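PDB 5XUM: holo-[acyl-carrier-protein] synthase from Thermotoga maritima, which belongs to the 4'-phosphopantetheinyl transferase superfamily, as a member of the AcpS type, and forms an assembly of three chains. Local coordinates for residues Glu120-Lys125 with Ser155-Val160; Lys125-Leu130 with Lys150-Ser155. One frame throughout, in Å; residues are numbered along the deposited sequence.

Overall arrangement
Both contacts lie in the C-terminal part, more than 20 Å from the chain's centre, where two helices pack beside a four-stranded antiparallel sheet. Contact 1 joins helix 120-126 to the turn leading into strand 158-162. Contact 2 joins the residues after the same helix to helix 145-154; its segments fall between the ends of contact 1 in sequence. Their centres are about 4 Å apart, and a probable hydrogen bond from Cys157 N to Leu152 O (3.2 Å) ties them. Leu123, Cys157 and Leu152 are buried; Phe122, Ser155, Phe127 and Leu151 are partly exposed. Contact 1 sets a thiol and a serine around Phe122, whereas contact 2 brings leucine methyls to Phe127. No hydrogen bond crosses either pair.

Contact 1. Residues Glu120-Lys125 with Ser155-Val160; sequences ESFLRK and SGCRLV
A cysteine sulfur-aromatic contact joins helix 120-126 to the turn before strand 158-162, an edge strand of the C-terminal antiparallel sheet. Cys157 SG lies 4.2 Å from the centroid of the Phe122 ring, 40° off the ring normal. It meets the ring obliquely, with Phe122 CD2 3.5 Å from Cys157 SG. The ring reaches the turn because its CG stands anti to the backbone N (chi1 175°), and the CB bond already points across the contact. Ser155 comes over one face, near the rim. Its OG is 3.6 Å from Phe122 CE1, and its CB also touches this part of the ring.

Leu123 adds a looser apolar contact to the same sulfur. The leucine is also wedged between the sheet, through Val116 and Trp137, and helix 145-154, through Leu152. Arg126 makes a cation-pi contact with Phe122.

Within the helix, Glu120 and Arg124 form a salt bridge away from the turn. Arg124 grips side-on, with NE and NH1 both directed to one oxygen. Arg124 NE reaches the anti lone pair of Glu120 OE1 at 3.1 Å.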
loop_
_atom_site.group_PDB
_atom_site.type_symbol
_atom_site.label_atom_id
_atom_site.label_comp_id
_atom_site.label_asym_id
_atom_site.label_seq_id
_atom_site.Cartn_x
_atom_site.Cartn_y
_atom_site.Cartn_z
ATOM N N GLU A 120 -14.423 -5.948 -32.661
ATOM C CA GLU A 120 -15.361 -5.866 -31.540
ATOM C C GLU A 120 -16.024 -7.210 -31.229
ATOM O O GLU A 120 -16.106 -7.611 -30.065
ATOM C CB GLU A 120 -16.426 -4.798 -31.819
ATOM C CG GLU A 120 -17.354 -4.503 -30.649
ATOM C CD GLU A 120 -18.415 -3.463 -30.970
ATOM O OE1 GLU A 120 -19.476 -3.478 -30.308
ATOM O OE2 GLU A 120 -18.194 -2.628 -31.877
ATOM N N SER A 121 -16.481 -7.896 -32.276
ATOM C CA SER A 121 -17.151 -9.189 -32.147
ATOM C C SER A 121 -16.227 -10.272 -31.584
ATOM O O SER A 121 -16.644 -11.063 -30.736
ATOM C CB SER A 121 -17.728 -9.626 -33.497
ATOM O OG SER A 121 -18.468 -10.826 -33.368
ATOM N N PHE A 122 -14.981 -10.295 -32.056
ATOM C CA PHE A 122 -13.958 -11.219 -31.561
ATOM C C PHE A 122 -13.754 -11.076 -30.051
ATOM O O PHE A 122 -13.652 -12.074 -29.335
ATOM C CB PHE A 122 -12.631 -10.986 -32.298
ATOM C CG PHE A 122 -11.478 -11.808 -31.775
ATOM C CD1 PHE A 122 -11.171 -13.042 -32.341
ATOM C CD2 PHE A 122 -10.688 -11.341 -30.726
ATOM C CE1 PHE A 122 -10.107 -13.796 -31.867
ATOM C CE2 PHE A 122 -9.623 -12.093 -30.245
ATOM C CZ PHE A 122 -9.333 -13.323 -30.816
ATOM N N LEU A 123 -13.700 -9.830 -29.584
ATOM C CA LEU A 123 -13.415 -9.533 -28.180
ATOM C C LEU A 123 -14.596 -9.820 -27.256
ATOM O O LEU A 123 -14.401 -10.325 -26.151
ATOM C CB LEU A 123 -12.944 -8.083 -28.014
ATOM C CG LEU A 123 -11.656 -7.656 -28.732
ATOM C CD1 LEU A 123 -11.467 -6.148 -28.626
ATOM C CD2 LEU A 123 -10.428 -8.389 -28.208
ATOM N N ARG A 124 -15.809 -9.507 -27.715
ATOM C CA ARG A 124 -17.025 -9.694 -26.910
ATOM C C ARG A 124 -17.380 -11.161 -26.665
ATOM O O ARG A 124 -18.049 -11.484 -25.682
ATOM C CB ARG A 124 -18.215 -8.955 -27.527
ATOM C CG ARG A 124 -18.121 -7.442 -27.416
ATOM C CD ARG A 124 -19.447 -6.761 -27.716
ATOM N NE ARG A 124 -19.285 -5.316 -27.879
ATOM C CZ ARG A 124 -19.309 -4.430 -26.884
ATOM N NH1 ARG A 124 -19.149 -3.139 -27.147
ATOM N NH2 ARG A 124 -19.489 -4.824 -25.629
ATOM N N LYS A 125 -16.933 -12.038 -27.564
ATOM C CA LYS A 125 -17.101 -13.482 -27.404
ATOM C C LYS A 125 -16.243 -14.011 -26.259
ATOM O O LYS A 125 -16.629 -14.957 -25.569
ATOM C CB LYS A 125 -16.706 -14.221 -28.686
ATOM C CG LYS A 125 -17.649 -14.048 -29.863
ATOM C CD LYS A 125 -17.038 -14.666 -31.110
ATOM C CE LYS A 125 -17.709 -14.158 -32.374
ATOM N NZ LYS A 125 -17.082 -14.738 -33.593
ATOM N N SER A 155 -4.721 -13.839 -33.627
ATOM C CA SER A 155 -5.736 -13.216 -34.468
ATOM C C SER A 155 -5.218 -11.870 -34.982
ATOM O O SER A 155 -4.013 -11.608 -34.950
ATOM C CB SER A 155 -7.027 -13.028 -33.668
ATOM O OG SER A 155 -8.013 -12.349 -34.428
ATOM N N GLY A 156 -6.129 -11.024 -35.456
ATOM C CA GLY A 156 -5.782 -9.672 -35.885
ATOM C C GLY A 156 -5.942 -8.663 -34.764
ATOM O O GLY A 156 -6.427 -7.553 -34.986
ATOM N N CYS A 157 -5.528 -9.054 -33.560
ATOM C CA CYS A 157 -5.665 -8.218 -32.368
ATOM C C CYS A 157 -4.317 -7.867 -31.739
ATOM O O CYS A 157 -3.323 -8.572 -31.935
ATOM C CB CYS A 157 -6.567 -8.898 -31.336
ATOM S SG CYS A 157 -8.314 -8.948 -31.791
ATOM N N ARG A 158 -4.301 -6.778 -30.974
ATOM C CA ARG A 158 -3.072 -6.269 -30.376
ATOM C C ARG A 158 -3.313 -5.759 -28.953
ATOM O O ARG A 158 -4.284 -5.040 -28.698
ATOM C CB ARG A 158 -2.491 -5.155 -31.256
ATOM C CG ARG A 158 -1.085 -4.707 -30.884
ATOM C CD ARG A 158 -0.527 -3.713 -31.894
ATOM N NE ARG A 158 -1.292 -2.466 -31.945
ATOM C CZ ARG A 158 -1.051 -1.393 -31.194
ATOM N NH1 ARG A 158 -0.058 -1.395 -30.311
ATOM N NH2 ARG A 158 -1.810 -0.313 -31.323
ATOM N N LEU A 159 -2.432 -6.145 -28.033
ATOM C CA LEU A 159 -2.443 -5.599 -26.675
ATOM C C LEU A 159 -1.785 -4.221 -26.680
ATOM O O LEU A 159 -0.600 -4.094 -26.991
ATOM C CB LEU A 159 -1.735 -6.544 -25.695
ATOM C CG LEU A 159 -1.467 -6.066 -24.259
ATOM C CD1 LEU A 159 -2.750 -5.752 -23.502
ATOM C CD2 LEU A 159 -0.650 -7.104 -23.509
ATOM N N VAL A 160 -2.564 -3.197 -26.341
ATOM C CA VAL A 160 -2.084 -1.814 -26.353
ATOM C C VAL A 160 -1.469 -1.441 -25.004
ATOM O O VAL A 160 -0.321 -0.997 -24.942
ATOM C CB VAL A 160 -3.206 -0.818 -26.730
ATOM C CG1 VAL A 160 -2.670 0.606 -26.786
ATOM C CG2 VAL A 160 -3.832 -1.194 -28.070
#

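Contact 2. Residues Lys125-Leu130 with Lys150-Ser155; sequences KRFEVL and KLLESS
Phe127 meets Leu151 and Leu152 where the link between helix 120-126 and strand 128-132 approaches helix 145-154. The contact across the segments is apolar. Leu151 CD2 sits at the edge of the ring, near its plane, 4.2 Å from Phe127 CZ. The two side chains run past one another, pointing opposite ways. With chi1 at -176° the Leu151 branch extends opposite the backbone N, which carries the methyl to the far end of the ring. Leu152 CD2 approaches obliquely, 4.3 Å from Phe127 CE2. The CB bond of Leu152 does not point at the other segment, but the end of the side chain reaches it. Arg126 CB, from the same segment as the ring, lies over one face, 3.9 Å above the plane of the Phe127 ring and toward its rim.

Further side chains touch the ring: Ile139, Thr141 and Leu143. Leu152 also packs on Cys157. The ring thus bridges helix 145-154 and strand 137-140 with the loop after it.

The polar interactions lie within each side. The Arg126 guanidinium turns back to its own helix, where NH2 bonds to the carbonyl oxygen of Phe122. In the last turn of helix 145-154, Ser154 OG donates to Lys150 O at 2.8 Å. The backbone bond from Ser154 N to the same Lys150 O is weak at 3.5 Å, so the hydroxyl supplements it near the helix end.

The segments are held together by carbon-carbon contacts at van der Waals distance. The attraction is dispersive and hydrophobic, and no hydrogen bond or salt bridge crosses between them.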
loop_
_atom_site.group_PDB
_atom_site.type_symbol
_atom_site.label_atom_id
_atom_site.label_comp_id
_atom_site.label_asym_id
_atom_site.label_seq_id
_atom_site.Cartn_x
_atom_site.Cartn_y
_atom_site.Cartn_z
ATOM N N LYS A 125 -16.933 -12.038 -27.564
ATOM C CA LYS A 125 -17.101 -13.482 -27.404
ATOM C C LYS A 125 -16.243 -14.011 -26.259
ATOM O O LYS A 125 -16.629 -14.957 -25.569
ATOM C CB LYS A 125 -16.706 -14.221 -28.686
ATOM C CG LYS A 125 -17.649 -14.048 -29.863
ATOM C CD LYS A 125 -17.038 -14.666 -31.110
ATOM C CE LYS A 125 -17.709 -14.158 -32.374
ATOM N NZ LYS A 125 -17.082 -14.738 -33.593
ATOM N N ARG A 126 -15.082 -13.389 -26.067
ATOM C CA ARG A 126 -14.073 -13.890 -25.138
ATOM C C ARG A 126 -13.987 -13.088 -23.839
ATOM O O ARG A 126 -13.762 -13.661 -22.772
ATOM C CB ARG A 126 -12.708 -13.940 -25.830
ATOM C CG ARG A 126 -12.631 -14.963 -26.954
ATOM C CD ARG A 126 -11.528 -14.637 -27.947
ATOM N NE ARG A 126 -11.422 -15.651 -28.999
ATOM C CZ ARG A 126 -12.185 -15.699 -30.090
ATOM N NH1 ARG A 126 -11.999 -16.664 -30.981
ATOM N NH2 ARG A 126 -13.130 -14.788 -30.300
ATOM N N PHE A 127 -14.175 -11.775 -23.933
ATOM C CA PHE A 127 -13.983 -10.884 -22.788
ATOM C C PHE A 127 -15.180 -9.994 -22.498
ATOM O O PHE A 127 -16.002 -9.723 -23.375
ATOM C CB PHE A 127 -12.754 -9.993 -22.998
ATOM C CG PHE A 127 -11.513 -10.746 -23.365
ATOM C CD1 PHE A 127 -10.866 -11.548 -22.431
ATOM C CD2 PHE A 127 -10.983 -10.647 -24.647
ATOM C CE1 PHE A 127 -9.717 -12.244 -22.772
ATOM C CE2 PHE A 127 -9.834 -11.338 -24.994
ATOM C CZ PHE A 127 -9.202 -12.139 -24.055
ATOM N N GLU A 128 -15.257 -9.546 -21.248
ATOM C CA GLU A 128 -16.166 -8.491 -20.838
ATOM C C GLU A 128 -15.591 -7.164 -21.333
ATOM O O GLU A 128 -14.561 -6.703 -20.839
ATOM C CB GLU A 128 -16.303 -8.494 -19.311
ATOM C CG GLU A 128 -17.281 -7.474 -18.744
ATOM C CD GLU A 128 -17.296 -7.448 -17.223
ATOM O OE1 GLU A 128 -18.128 -6.711 -16.654
ATOM O OE2 GLU A 128 -16.485 -8.160 -16.590
ATOM N N VAL A 129 -16.247 -6.576 -22.330
ATOM C CA VAL A 129 -15.816 -5.307 -22.921
ATOM C C VAL A 129 -16.503 -4.146 -22.202
ATOM O O VAL A 129 -17.723 -4.147 -22.035
ATOM C CB VAL A 129 -16.096 -5.264 -24.444
ATOM C CG1 VAL A 129 -15.783 -3.893 -25.027
ATOM C CG2 VAL A 129 -15.291 -6.336 -25.165
ATOM N N LEU A 130 -15.711 -3.162 -21.782
ATOM C CA LEU A 130 -16.203 -2.079 -20.925
ATOM C C LEU A 130 -16.399 -0.746 -21.648
ATOM O O LEU A 130 -17.494 -0.182 -21.621
ATOM C CB LEU A 130 -15.283 -1.896 -19.709
ATOM C CG LEU A 130 -15.198 -3.045 -18.698
ATOM C CD1 LEU A 130 -13.952 -2.902 -17.834
ATOM C CD2 LEU A 130 -16.452 -3.128 -17.836
ATOM N N LYS A 150 -0.163 -13.436 -26.489
ATOM C CA LYS A 150 -0.048 -14.565 -27.410
ATOM C C LYS A 150 -1.404 -14.941 -28.017
ATOM O O LYS A 150 -1.481 -15.336 -29.184
ATOM C CB LYS A 150 0.567 -15.767 -26.684
ATOM C CG LYS A 150 1.017 -16.904 -27.589
ATOM C CD LYS A 150 1.386 -18.133 -26.771
ATOM C CE LYS A 150 1.736 -19.311 -27.665
ATOM N NZ LYS A 150 1.949 -20.556 -26.877
ATOM N N LEU A 151 -2.462 -14.814 -27.219
ATOM C CA LEU A 151 -3.822 -15.108 -27.666
ATOM C C LEU A 151 -4.303 -14.093 -28.705
ATOM O O LEU A 151 -4.947 -14.463 -29.685
ATOM C CB LEU A 151 -4.780 -15.157 -26.465
ATOM C CG LEU A 151 -6.255 -15.537 -26.660
ATOM C CD1 LEU A 151 -6.772 -16.289 -25.447
ATOM C CD2 LEU A 151 -7.129 -14.321 -26.945
ATOM N N LEU A 152 -3.980 -12.821 -28.483
ATOM C CA LEU A 152 -4.443 -11.737 -29.351
ATOM C C LEU A 152 -3.679 -11.659 -30.673
ATOM O O LEU A 152 -4.280 -11.423 -31.723
ATOM C CB LEU A 152 -4.375 -10.391 -28.624
ATOM C CG LEU A 152 -5.246 -10.192 -27.379
ATOM C CD1 LEU A 152 -4.757 -8.981 -26.600
ATOM C CD2 LEU A 152 -6.725 -10.061 -27.721
ATOM N N GLU A 153 -2.363 -11.856 -30.613
ATOM C CA GLU A 153 -1.501 -11.788 -31.798
ATOM C C GLU A 153 -1.731 -12.948 -32.771
ATOM O O GLU A 153 -1.362 -12.859 -33.944
ATOM C CB GLU A 153 -0.024 -11.709 -31.396
ATOM C CG GLU A 153 0.398 -10.354 -30.842
ATOM C CD GLU A 153 1.846 -10.314 -30.380
ATOM O OE1 GLU A 153 2.426 -11.384 -30.091
ATOM O OE2 GLU A 153 2.406 -9.201 -30.297
ATOM N N SER A 154 -2.341 -14.025 -32.274
ATOM C CA SER A 154 -2.754 -15.156 -33.107
ATOM C C SER A 154 -3.851 -14.738 -34.083
ATOM O O SER A 154 -3.910 -15.228 -35.212
ATOM C CB SER A 154 -3.249 -16.312 -32.235
ATOM O OG SER A 154 -2.213 -16.810 -31.409
ATOM N N SER A 155 -4.721 -13.839 -33.627
ATOM C CA SER A 155 -5.736 -13.216 -34.468
ATOM C C SER A 155 -5.218 -11.870 -34.982
ATOM O O SER A 155 -4.013 -11.608 -34.950
ATOM C CB SER A 155 -7.027 -13.028 -33.668
ATOM O OG SER A 155 -8.013 -12.349 -34.428
#